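Local coordinates for protein PelD (Pseudomonas aeruginosa, PDB 4EU0) that binds the second messenger cyclic di-GMP, chiefly through its GGDEF-like domain, as a membrane-protein effector involved in pellicle formation, at residues E199-L204 with L263-R268; Q215-N220 with R225-L230. All coordinates share one frame; numbering follows the deposited sequence.

Contacts 1 and 2 both lie in the GGDEF-like domain of PelD, helix against sheet and strand against strand. Contact 1 is small, buried and wholly apolar: a valine of helix 198-207 rests on the start of strand 265-272, outermost in the four-stranded antiparallel sheet, and the residues leading into it. Contact 2 is a beta hairpin that brings in the outermost strand 214-219 and its neighbour 225-231; backbone hydrogen bonds hold it, with leucines and valines inside and arginines near the surface. The same helix serves both. Besides supplying one side of contact 1, it packs over one face of the hairpin, where Q202 OE1 receives a probable hydrogen bond from R225 NH1 at 3.1 Å.

Contact 1. Residues E199-L204 with L263-R268; sequences EEVQRL and LGVRIR
V201 meets the 263-268 segment with its two methyl groups, each on a different residue, and these apolar touches carry the whole contact. V201 CG1 lies 3.6 Å from V265 CG2, while V201 CG2 reaches L263 CB at a looser 4.1 Å. The split follows from the valine torsion: with CG1 anti to the backbone N (chi1 171°), CG2 is left beside that N, and the branches fork over L263 and V265. V265 answers with the methyl beside its own backbone N, and in both pairs the side chains meet at a slant.

Polar groups belong to other parts of the helix. E199 and R203, one turn apart, form a salt bridge along its exposed side, with R203 NH2 and E199 OE2 3.4 Å apart; its hydrogen bonds are weak. E200 pairs instead with R253.

Neighbouring elements complete the burial. F250 of helix 236-253 and L192 of the central strand 185-192 also touch V201, and L192 together with F190 packs on V265.

With only 112 Å² buried and no polar link between the segments, the chemistry implies attachment by shape and exclusion of water: the valine adds one small piece to a shared layer between helices and sheet.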
# COMPACT_ATOMS: atom_id res chain seq x y z
N GLU A 199 11.38 16.79 20.87
CA GLU A 199 11.93 15.43 20.85
C GLU A 199 10.99 14.42 21.52
O GLU A 199 10.73 13.36 20.96
CB GLU A 199 13.31 15.35 21.47
CG GLU A 199 13.95 14.00 21.18
CD GLU A 199 15.42 13.93 21.45
OE1 GLU A 199 16.04 14.98 21.74
OE2 GLU A 199 15.97 12.82 21.37
N GLU A 200 10.49 14.75 22.71
CA GLU A 200 9.63 13.79 23.41
C GLU A 200 8.27 13.61 22.74
O GLU A 200 7.72 12.51 22.74
CB GLU A 200 9.49 14.12 24.89
CG GLU A 200 10.77 13.87 25.67
CD GLU A 200 11.19 12.42 25.66
OE1 GLU A 200 10.33 11.55 25.91
OE2 GLU A 200 12.39 12.15 25.42
N VAL A 201 7.73 14.69 22.17
CA VAL A 201 6.49 14.58 21.39
C VAL A 201 6.73 13.66 20.19
O VAL A 201 5.93 12.75 19.91
CB VAL A 201 5.99 15.97 20.93
CG1 VAL A 201 4.84 15.83 19.95
CG2 VAL A 201 5.54 16.78 22.14
N GLN A 202 7.85 13.87 19.49
CA GLN A 202 8.16 13.04 18.33
C GLN A 202 8.28 11.57 18.71
O GLN A 202 7.76 10.69 18.02
CB GLN A 202 9.43 13.51 17.62
CG GLN A 202 9.63 12.87 16.25
CD GLN A 202 10.90 13.35 15.58
OE1 GLN A 202 11.06 14.54 15.31
NE2 GLN A 202 11.81 12.42 15.31
N ARG A 203 8.94 11.30 19.84
CA ARG A 203 9.11 9.92 20.28
C ARG A 203 7.77 9.26 20.58
O ARG A 203 7.58 8.08 20.30
CB ARG A 203 10.03 9.84 21.49
CG ARG A 203 11.48 10.05 21.13
CD ARG A 203 12.34 10.19 22.36
NE ARG A 203 13.76 10.27 22.02
CZ ARG A 203 14.55 9.21 21.85
NH1 ARG A 203 14.08 7.98 22.00
NH2 ARG A 203 15.83 9.39 21.54
N LEU A 204 6.85 10.03 21.16
CA LEU A 204 5.51 9.51 21.44
C LEU A 204 4.77 9.22 20.13
O LEU A 204 4.12 8.19 19.98
CB LEU A 204 4.72 10.46 22.35
CG LEU A 204 3.42 9.90 22.95
CD1 LEU A 204 3.71 8.83 23.99
CD2 LEU A 204 2.58 11.02 23.56
N LEU A 263 1.78 21.85 23.62
CA LEU A 263 3.15 21.33 23.55
C LEU A 263 3.83 21.80 22.26
O LEU A 263 4.94 21.36 21.93
CB LEU A 263 3.15 19.80 23.61
CG LEU A 263 2.57 19.13 24.86
CD1 LEU A 263 2.07 17.73 24.53
CD2 LEU A 263 3.63 19.07 25.96
N GLY A 264 3.16 22.67 21.52
CA GLY A 264 3.70 23.20 20.26
C GLY A 264 3.36 22.42 19.00
O GLY A 264 3.90 22.70 17.94
N VAL A 265 2.46 21.44 19.11
CA VAL A 265 2.12 20.62 17.95
C VAL A 265 1.11 21.36 17.08
O VAL A 265 0.03 21.72 17.55
CB VAL A 265 1.58 19.23 18.35
CG1 VAL A 265 1.32 18.36 17.13
CG2 VAL A 265 2.55 18.50 19.29
N ARG A 266 1.48 21.60 15.82
CA ARG A 266 0.56 22.13 14.80
C ARG A 266 0.15 20.96 13.91
O ARG A 266 1.00 20.34 13.28
CB ARG A 266 1.24 23.21 13.95
CG ARG A 266 1.37 24.58 14.60
CD ARG A 266 1.22 25.69 13.56
NE ARG A 266 0.04 25.47 12.72
CZ ARG A 266 -1.06 26.22 12.71
NH1 ARG A 266 -1.15 27.29 13.49
NH2 ARG A 266 -2.07 25.90 11.91
N ILE A 267 -1.15 20.64 13.88
CA ILE A 267 -1.65 19.50 13.08
C ILE A 267 -2.14 19.97 11.71
O ILE A 267 -2.93 20.90 11.62
CB ILE A 267 -2.83 18.78 13.79
CG1 ILE A 267 -2.44 18.33 15.20
CG2 ILE A 267 -3.32 17.59 12.95
CD1 ILE A 267 -3.65 18.16 16.12
N ARG A 268 -1.66 19.32 10.66
CA ARG A 268 -2.10 19.58 9.31
C ARG A 268 -2.51 18.25 8.72
O ARG A 268 -1.80 17.27 8.87
CB ARG A 268 -0.96 20.20 8.49
CG ARG A 268 -0.46 21.57 8.99
CD ARG A 268 1.06 21.71 8.75
NE ARG A 268 1.64 22.97 9.25
CZ ARG A 268 1.26 24.17 8.83
NH1 ARG A 268 0.29 24.27 7.93
NH2 ARG A 268 1.82 25.28 9.31

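Contact 2. Residues Q215-N220 with R225-L230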
# COMPACT_ATOMS: atom_id res chain seq x y z
N GLN A 215 5.61 6.38 8.68
CA GLN A 215 6.00 7.71 9.12
C GLN A 215 7.32 8.16 8.52
O GLN A 215 8.18 7.34 8.21
CB GLN A 215 6.15 7.73 10.65
CG GLN A 215 4.93 7.25 11.40
CD GLN A 215 5.15 7.33 12.89
OE1 GLN A 215 6.29 7.38 13.35
NE2 GLN A 215 4.07 7.37 13.65
N LEU A 216 7.47 9.47 8.42
CA LEU A 216 8.71 10.11 8.02
C LEU A 216 9.08 11.19 9.03
O LEU A 216 8.26 12.07 9.34
CB LEU A 216 8.59 10.76 6.64
CG LEU A 216 9.14 10.13 5.37
CD1 LEU A 216 9.40 11.22 4.32
CD2 LEU A 216 10.41 9.34 5.64
N ARG A 217 10.31 11.13 9.52
CA ARG A 217 10.83 12.12 10.46
C ARG A 217 11.69 13.11 9.68
O ARG A 217 12.72 12.73 9.10
CB ARG A 217 11.66 11.44 11.55
CG ARG A 217 10.96 10.26 12.22
CD ARG A 217 11.93 9.27 12.89
NE ARG A 217 12.91 8.71 11.96
CZ ARG A 217 13.72 7.70 12.23
NH1 ARG A 217 13.68 7.10 13.42
NH2 ARG A 217 14.58 7.27 11.31
N LEU A 218 11.25 14.37 9.64
CA LEU A 218 11.89 15.38 8.81
C LEU A 218 12.11 16.67 9.57
O LEU A 218 11.56 16.88 10.65
CB LEU A 218 11.02 15.68 7.58
CG LEU A 218 10.69 14.52 6.62
CD1 LEU A 218 9.66 14.96 5.61
CD2 LEU A 218 11.95 14.01 5.93
N ARG A 219 12.96 17.54 9.01
CA ARG A 219 13.08 18.91 9.47
C ARG A 219 12.64 19.81 8.32
O ARG A 219 13.11 19.66 7.20
CB ARG A 219 14.53 19.22 9.85
CG ARG A 219 15.02 18.48 11.09
CD ARG A 219 14.59 19.21 12.37
NE ARG A 219 15.12 18.58 13.58
CZ ARG A 219 15.24 19.20 14.75
NH1 ARG A 219 14.88 20.47 14.87
NH2 ARG A 219 15.72 18.54 15.80
N ASN A 220 11.73 20.75 8.59
CA ASN A 220 11.29 21.66 7.53
C ASN A 220 12.21 22.87 7.33
O ASN A 220 13.26 22.97 7.99
CB ASN A 220 9.81 22.07 7.71
CG ASN A 220 9.58 23.07 8.84
OD1 ASN A 220 10.51 23.59 9.46
ND2 ASN A 220 8.31 23.34 9.11
N ARG A 225 10.98 20.16 13.64
CA ARG A 225 10.65 18.75 13.45
C ARG A 225 9.27 18.66 12.82
O ARG A 225 8.32 19.32 13.27
CB ARG A 225 10.64 18.02 14.79
CG ARG A 225 11.96 18.03 15.54
CD ARG A 225 11.77 17.42 16.93
NE ARG A 225 13.04 17.34 17.68
CZ ARG A 225 13.90 16.33 17.58
NH1 ARG A 225 13.65 15.30 16.77
NH2 ARG A 225 15.02 16.33 18.30
N VAL A 226 9.15 17.85 11.78
CA VAL A 226 7.86 17.52 11.20
C VAL A 226 7.80 16.01 11.12
O VAL A 226 8.71 15.40 10.55
CB VAL A 226 7.68 18.09 9.78
CG1 VAL A 226 6.40 17.54 9.13
CG2 VAL A 226 7.68 19.63 9.79
N LEU A 227 6.77 15.42 11.72
CA LEU A 227 6.52 14.00 11.56
C LEU A 227 5.34 13.79 10.63
O LEU A 227 4.21 14.18 10.94
CB LEU A 227 6.27 13.32 12.90
CG LEU A 227 6.13 11.80 12.76
CD1 LEU A 227 7.49 11.13 12.49
CD2 LEU A 227 5.54 11.23 13.99
N LEU A 228 5.62 13.20 9.48
CA LEU A 228 4.58 12.85 8.53
C LEU A 228 4.08 11.46 8.85
O LEU A 228 4.88 10.55 9.10
CB LEU A 228 5.18 12.83 7.13
CG LEU A 228 4.43 13.30 5.90
CD1 LEU A 228 3.43 14.44 6.17
CD2 LEU A 228 5.53 13.70 4.89
N VAL A 229 2.77 11.28 8.86
CA VAL A 229 2.18 9.96 9.04
C VAL A 229 1.16 9.71 7.95
O VAL A 229 0.20 10.46 7.81
CB VAL A 229 1.48 9.78 10.41
CG1 VAL A 229 1.07 8.32 10.59
CG2 VAL A 229 2.40 10.21 11.56
N LEU A 230 1.36 8.63 7.19
CA LEU A 230 0.36 8.19 6.22
C LEU A 230 -0.48 7.06 6.82
O LEU A 230 0.05 6.10 7.39
CB LEU A 230 1.04 7.71 4.93
CG LEU A 230 0.11 7.09 3.87
CD1 LEU A 230 -0.73 8.16 3.17
CD2 LEU A 230 0.91 6.27 2.85
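This contact is a beta hairpin, strand 214-219 turning back into strand 225-231 at one side of the four-stranded antiparallel sheet of the GGDEF-like domain. L216 with L228 and L218 with V226 are hydrogen-bonded pairs, alternating with the non-hydrogen-bonded pairs Q215-V229, R217-L227 and R219-R225. N and O of each hydrogen-bonded residue engage its partner both ways, V226 N reaching L218 O at 2.8 Å.

One face is apolar. L216 CB and L228 CB meet at 4.0 Å, and F167 of helix 162-181 packs on both leucines.

At the turn end, V226 CG2 lies 3.8 Å from N220 ND2, their side chains crossing at about a right angle; N220 ND2 bonds to C289 O, and N220 OD1 accepts from the backbone N of E222 and R224 in the turn.

On the other face, beneath helix 198-207, L227 CD1 sits 3.6 Å from R217 CG. The extended Q215 side chain runs alongside V229, with its CG 3.9 Å from V229 CG2, and its NE2 bonds to L205 O. The bend at chi2 (-83°) lays R219 alongside R225, and R225 CG sits 3.6 Å above the plane of the R219 guanidinium, over its centre. The two guanidinium planes are 41° apart, with R219 NH2 3.4 Å from R225 CZ.

Such closeness of like charges is probably eased by outside partners: G223 O takes R219 NH1, Q202 OE1 takes R225 NH1, and E199 forms a weak, long ion pair with R225. The chemistry implies a backbone-bonded ladder with most of its aliphatic side chains buried and the guanidinium groups of R219 and R225 side by side toward the surface, while at the far end V229 approaches D213 of the cyclic di-GMP site.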